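Local coordinates for protein protease Do-like 1, chloroplastic (Arabidopsis thaliana, PDB 3QO6) that acts as a chloroplast serine protease of the HtrA type, required at high temperature and possibly involved in degrading damaged proteins, at residues B[226-238]-B[324-336]. Residues are numbered along the deposited sequence; the frame is centred on the assembly and turned at random.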
loop_
_atom_site.group_PDB
_atom_site.type_symbol
_atom_site.label_atom_id
_atom_site.label_comp_id
_atom_site.label_asym_id
_atom_site.label_seq_id
_atom_site.Cartn_x
_atom_site.Cartn_y
_atom_site.Cartn_z
ATOM N N ARG B 226 -27.281 -32.225 24.843
ATOM C CA ARG B 226 -28.237 -33.312 24.694
ATOM C C ARG B 226 -28.162 -34.033 23.369
ATOM O O ARG B 226 -28.129 -35.262 23.318
ATOM C CB ARG B 226 -29.655 -32.798 24.791
ATOM C CG ARG B 226 -30.076 -32.294 26.117
ATOM C CD ARG B 226 -31.552 -32.059 26.049
ATOM N NE ARG B 226 -32.028 -31.401 27.245
ATOM C CZ ARG B 226 -33.223 -30.843 27.349
ATOM N NH1 ARG B 226 -34.064 -30.873 26.314
ATOM N NH2 ARG B 226 -33.564 -30.242 28.486
ATOM N N PHE B 227 -28.157 -33.256 22.297
ATOM C CA PHE B 227 -28.165 -33.809 20.958
ATOM C C PHE B 227 -26.958 -33.457 20.092
ATOM O O PHE B 227 -26.806 -33.965 18.982
ATOM C CB PHE B 227 -29.455 -33.342 20.303
ATOM C CG PHE B 227 -30.657 -33.440 21.212
ATOM C CD1 PHE B 227 -31.365 -32.300 21.580
ATOM C CD2 PHE B 227 -31.119 -34.684 21.656
ATOM C CE1 PHE B 227 -32.527 -32.395 22.369
ATOM C CE2 PHE B 227 -32.269 -34.785 22.438
ATOM C CZ PHE B 227 -32.974 -33.638 22.792
ATOM N N GLY B 228 -26.119 -32.557 20.597
ATOM C CA GLY B 228 -24.915 -32.150 19.886
ATOM C C GLY B 228 -25.178 -31.415 18.599
ATOM O O GLY B 228 -24.335 -31.386 17.721
ATOM N N LYS B 229 -26.345 -30.794 18.496
ATOM C CA LYS B 229 -26.717 -30.062 17.293
ATOM C C LYS B 229 -27.909 -29.231 17.699
ATOM O O LYS B 229 -28.530 -29.505 18.720
ATOM C CB LYS B 229 -27.097 -31.055 16.174
ATOM C CG LYS B 229 -28.239 -30.629 15.223
ATOM C CD LYS B 229 -28.275 -31.519 13.954
ATOM C CE LYS B 229 -29.236 -30.991 12.841
ATOM N NZ LYS B 229 -30.711 -31.404 12.894
ATOM N N VAL B 230 -28.212 -28.199 16.925
ATOM C CA VAL B 230 -29.365 -27.360 17.202
ATOM C C VAL B 230 -30.158 -27.440 15.930
ATOM O O VAL B 230 -29.596 -27.332 14.847
ATOM C CB VAL B 230 -28.973 -25.899 17.479
ATOM C CG1 VAL B 230 -30.135 -24.995 17.212
ATOM C CG2 VAL B 230 -28.591 -25.740 18.928
ATOM N N THR B 231 -31.459 -27.649 16.033
ATOM C CA THR B 231 -32.226 -27.761 14.806
ATOM C C THR B 231 -33.010 -26.501 14.539
ATOM O O THR B 231 -33.889 -26.096 15.326
ATOM C CB THR B 231 -33.140 -29.012 14.833
ATOM O OG1 THR B 231 -32.318 -30.180 14.733
ATOM C CG2 THR B 231 -34.130 -28.997 13.677
ATOM N N ARG B 232 -32.674 -25.883 13.411
ATOM C CA ARG B 232 -33.287 -24.632 13.010
ATOM C C ARG B 232 -34.092 -24.742 11.728
ATOM O O ARG B 232 -33.683 -25.370 10.749
ATOM C CB ARG B 232 -32.187 -23.570 12.863
ATOM C CG ARG B 232 -31.337 -23.335 14.136
ATOM C CD ARG B 232 -30.178 -22.398 13.839
ATOM N NE ARG B 232 -29.630 -21.781 15.041
ATOM C CZ ARG B 232 -30.371 -21.199 15.982
ATOM N NH1 ARG B 232 -31.697 -21.162 15.866
ATOM N NH2 ARG B 232 -29.791 -20.633 17.033
ATOM N N PRO B 233 -35.247 -24.086 11.704
ATOM C CA PRO B 233 -36.174 -24.075 10.562
ATOM C C PRO B 233 -35.693 -23.309 9.329
ATOM O O PRO B 233 -34.914 -22.379 9.445
ATOM C CB PRO B 233 -37.415 -23.424 11.154
ATOM C CG PRO B 233 -36.774 -22.365 12.088
ATOM C CD PRO B 233 -35.667 -23.141 12.759
ATOM N N ILE B 234 -36.169 -23.701 8.154
ATOM C CA ILE B 234 -35.828 -22.987 6.940
ATOM C C ILE B 234 -37.024 -22.900 6.037
ATOM O O ILE B 234 -37.897 -23.759 6.094
ATOM C CB ILE B 234 -34.728 -23.648 6.144
ATOM C CG1 ILE B 234 -35.237 -24.958 5.551
ATOM C CG2 ILE B 234 -33.527 -23.818 7.011
ATOM C CD1 ILE B 234 -34.270 -25.533 4.520
ATOM N N LEU B 235 -37.041 -21.864 5.198
ATOM C CA LEU B 235 -38.117 -21.630 4.229
ATOM C C LEU B 235 -37.704 -22.317 2.965
ATOM O O LEU B 235 -38.527 -22.654 2.112
ATOM C CB LEU B 235 -38.241 -20.151 3.910
ATOM C CG LEU B 235 -39.471 -19.362 4.342
ATOM C CD1 LEU B 235 -39.290 -17.938 3.854
ATOM C CD2 LEU B 235 -40.732 -19.945 3.753
ATOM N N GLY B 236 -36.398 -22.502 2.841
ATOM C CA GLY B 236 -35.888 -23.145 1.660
ATOM C C GLY B 236 -35.755 -22.197 0.480
ATOM O O GLY B 236 -36.081 -22.570 -0.653
ATOM N N ILE B 237 -35.313 -20.960 0.730
ATOM C CA ILE B 237 -35.096 -20.022 -0.384
ATOM C C ILE B 237 -33.754 -19.292 -0.301
ATOM O O ILE B 237 -33.250 -19.018 0.788
ATOM C CB ILE B 237 -36.195 -18.939 -0.485
ATOM C CG1 ILE B 237 -36.048 -17.926 0.636
ATOM C CG2 ILE B 237 -37.553 -19.564 -0.354
ATOM C CD1 ILE B 237 -36.904 -16.718 0.426
ATOM N N LYS B 238 -33.161 -19.032 -1.467
ATOM C CA LYS B 238 -31.918 -18.251 -1.560
ATOM C C LYS B 238 -32.409 -16.924 -2.096
ATOM O O LYS B 238 -33.025 -16.878 -3.144
ATOM C CB LYS B 238 -30.922 -18.842 -2.556
ATOM C CG LYS B 238 -30.008 -19.896 -1.965
ATOM C CD LYS B 238 -29.105 -20.502 -3.026
ATOM C CE LYS B 238 -28.257 -21.674 -2.504
ATOM N NZ LYS B 238 -27.376 -22.234 -3.593
ATOM N N GLU B 324 -50.282 -12.096 -3.291
ATOM C CA GLU B 324 -50.459 -13.525 -3.025
ATOM C C GLU B 324 -50.372 -13.785 -1.538
ATOM O O GLU B 324 -50.109 -12.889 -0.732
ATOM C CB GLU B 324 -49.364 -14.352 -3.684
ATOM C CG GLU B 324 -49.477 -14.492 -5.173
ATOM C CD GLU B 324 -50.558 -15.449 -5.567
ATOM O OE1 GLU B 324 -50.521 -16.611 -5.100
ATOM O OE2 GLU B 324 -51.438 -15.036 -6.349
ATOM N N LYS B 325 -50.559 -15.045 -1.191
ATOM C CA LYS B 325 -50.519 -15.485 0.188
ATOM C C LYS B 325 -50.230 -16.958 -0.006
ATOM O O LYS B 325 -50.874 -17.596 -0.829
ATOM C CB LYS B 325 -51.892 -15.254 0.823
ATOM C CG LYS B 325 -52.001 -15.498 2.319
ATOM C CD LYS B 325 -53.377 -15.022 2.842
ATOM C CE LYS B 325 -53.594 -15.385 4.315
ATOM N NZ LYS B 325 -54.661 -14.565 4.952
ATOM N N ILE B 326 -49.235 -17.489 0.696
ATOM C CA ILE B 326 -48.884 -18.902 0.555
ATOM C C ILE B 326 -48.475 -19.477 1.898
ATOM O O ILE B 326 -47.712 -18.871 2.647
ATOM C CB ILE B 326 -47.731 -19.096 -0.465
ATOM C CG1 ILE B 326 -48.173 -18.560 -1.828
ATOM C CG2 ILE B 326 -47.348 -20.570 -0.574
ATOM C CD1 ILE B 326 -47.197 -18.788 -2.939
ATOM N N SER B 327 -49.009 -20.636 2.231
ATOM C CA SER B 327 -48.628 -21.218 3.491
ATOM C C SER B 327 -47.471 -22.172 3.266
ATOM O O SER B 327 -47.504 -23.038 2.387
ATOM C CB SER B 327 -49.817 -21.929 4.150
ATOM O OG SER B 327 -50.472 -21.065 5.071
ATOM N N VAL B 328 -46.424 -21.982 4.055
ATOM C CA VAL B 328 -45.260 -22.834 3.959
ATOM C C VAL B 328 -44.981 -23.416 5.328
ATOM O O VAL B 328 -45.031 -22.706 6.329
ATOM C CB VAL B 328 -44.034 -22.033 3.507
ATOM C CG1 VAL B 328 -42.866 -22.968 3.240
ATOM C CG2 VAL B 328 -44.372 -21.251 2.261
ATOM N N THR B 329 -44.725 -24.715 5.383
ATOM C CA THR B 329 -44.392 -25.337 6.665
ATOM C C THR B 329 -42.875 -25.527 6.695
ATOM O O THR B 329 -42.292 -26.252 5.879
ATOM C CB THR B 329 -45.100 -26.701 6.878
ATOM O OG1 THR B 329 -45.754 -27.107 5.673
ATOM C CG2 THR B 329 -46.131 -26.587 7.982
ATOM N N LEU B 330 -42.246 -24.855 7.647
ATOM C CA LEU B 330 -40.808 -24.896 7.772
ATOM C C LEU B 330 -40.225 -26.243 8.153
ATOM O O LEU B 330 -40.664 -26.867 9.115
ATOM C CB LEU B 330 -40.352 -23.820 8.768
ATOM C CG LEU B 330 -40.627 -22.369 8.363
ATOM C CD1 LEU B 330 -41.973 -21.971 8.840
ATOM C CD2 LEU B 330 -39.602 -21.468 8.983
ATOM N N GLU B 331 -39.226 -26.683 7.396
ATOM C CA GLU B 331 -38.553 -27.949 7.659
ATOM C C GLU B 331 -37.132 -27.695 8.118
ATOM O O GLU B 331 -36.549 -26.651 7.821
ATOM C CB GLU B 331 -38.483 -28.789 6.395
ATOM C CG GLU B 331 -39.813 -29.032 5.755
ATOM C CD GLU B 331 -39.658 -29.467 4.319
ATOM O OE1 GLU B 331 -40.685 -29.639 3.635
ATOM O OE2 GLU B 331 -38.501 -29.634 3.871
ATOM N N PRO B 332 -36.542 -28.662 8.835
ATOM C CA PRO B 332 -35.166 -28.499 9.309
ATOM C C PRO B 332 -34.214 -28.298 8.145
ATOM O O PRO B 332 -34.444 -28.806 7.055
ATOM C CB PRO B 332 -34.895 -29.805 10.063
ATOM C CG PRO B 332 -35.791 -30.787 9.386
ATOM C CD PRO B 332 -37.064 -29.989 9.197
ATOM N N LYS B 333 -33.147 -27.548 8.389
ATOM C CA LYS B 333 -32.134 -27.271 7.377
ATOM C C LYS B 333 -31.361 -28.575 7.162
ATOM O O LYS B 333 -30.934 -29.194 8.143
ATOM C CB LYS B 333 -31.215 -26.167 7.916
ATOM C CG LYS B 333 -29.961 -25.826 7.112
ATOM C CD LYS B 333 -28.944 -25.161 8.061
ATOM C CE LYS B 333 -27.592 -24.824 7.418
ATOM N NZ LYS B 333 -27.693 -23.721 6.420
ATOM N N PRO B 334 -31.185 -29.015 5.888
ATOM C CA PRO B 334 -30.463 -30.246 5.561
ATOM C C PRO B 334 -29.131 -30.258 6.239
ATOM O O PRO B 334 -28.473 -29.238 6.313
ATOM C CB PRO B 334 -30.322 -30.185 4.050
ATOM C CG PRO B 334 -31.551 -29.478 3.625
ATOM C CD PRO B 334 -31.665 -28.363 4.658
ATOM N N ASP B 335 -28.753 -31.426 6.742
ATOM C CA ASP B 335 -27.506 -31.629 7.449
ATOM C C ASP B 335 -26.363 -31.834 6.483
ATOM O O ASP B 335 -26.544 -31.771 5.273
ATOM C CB ASP B 335 -27.625 -32.859 8.342
ATOM C CG ASP B 335 -27.245 -32.572 9.779
ATOM O OD1 ASP B 335 -26.047 -32.314 10.050
ATOM O OD2 ASP B 335 -28.153 -32.603 10.639
ATOM N N GLU B 336 -25.185 -32.090 7.045
ATOM C CA GLU B 336 -23.959 -32.327 6.279
ATOM C C GLU B 336 -22.874 -33.002 7.127
ATOM O O GLU B 336 -22.279 -33.984 6.623
ATOM C CB GLU B 336 -23.422 -31.010 5.698
ATOM C CG GLU B 336 -24.187 -30.519 4.472
ATOM C CD GLU B 336 -24.278 -31.579 3.387
ATOM O OE1 GLU B 336 -23.211 -32.031 2.919
ATOM O OE2 GLU B 336 -25.409 -31.964 3.008
#
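Ile234 is the main bump of this contact, set into a hollow formed by the Glu331 carbonyl, Lys333 and Pro334. With chi1 at 69°, CG1 is tucked between the two backbone arms and lies against Glu331 O (3.1 Å). The CG2 branch presses on Lys333, CG2 to CB 3.4 Å, the two side chains crossing at about a right angle, while CD1 reaches the ring of Pro334, 3.8 Å from its CD. The backbones here pair antiparallel: Ile234 N donates to Glu331 O at 3.0 Å, and Lys333 N to Arg232 O at 3.3 Å. The short pairing lies in the PDZ domain, joining the chain leaving helix 214-227 to the end of strand 326-332. Next to it, CB of Pro233 fits against Leu330 CD2 (3.6 Å), and Leu235 bends back to rest CD2 on Val328 CG1 at 3.7 Å. Leu235, Gly236 and Ile237 make backbone hydrogen bonds to a bound peptide, consistent with the carboxylate-binding loop of PDZ domains. Arg232 turns its guanidinium away to a salt bridge with Asp97, and Glu331 OE1 forms one with Lys266 NZ. Farther from the strand pairing, Lys229 NZ donates a hydrogen bond to Thr231 OG1 and makes a long salt bridge to Asp335 OD2, 3.6 Å away.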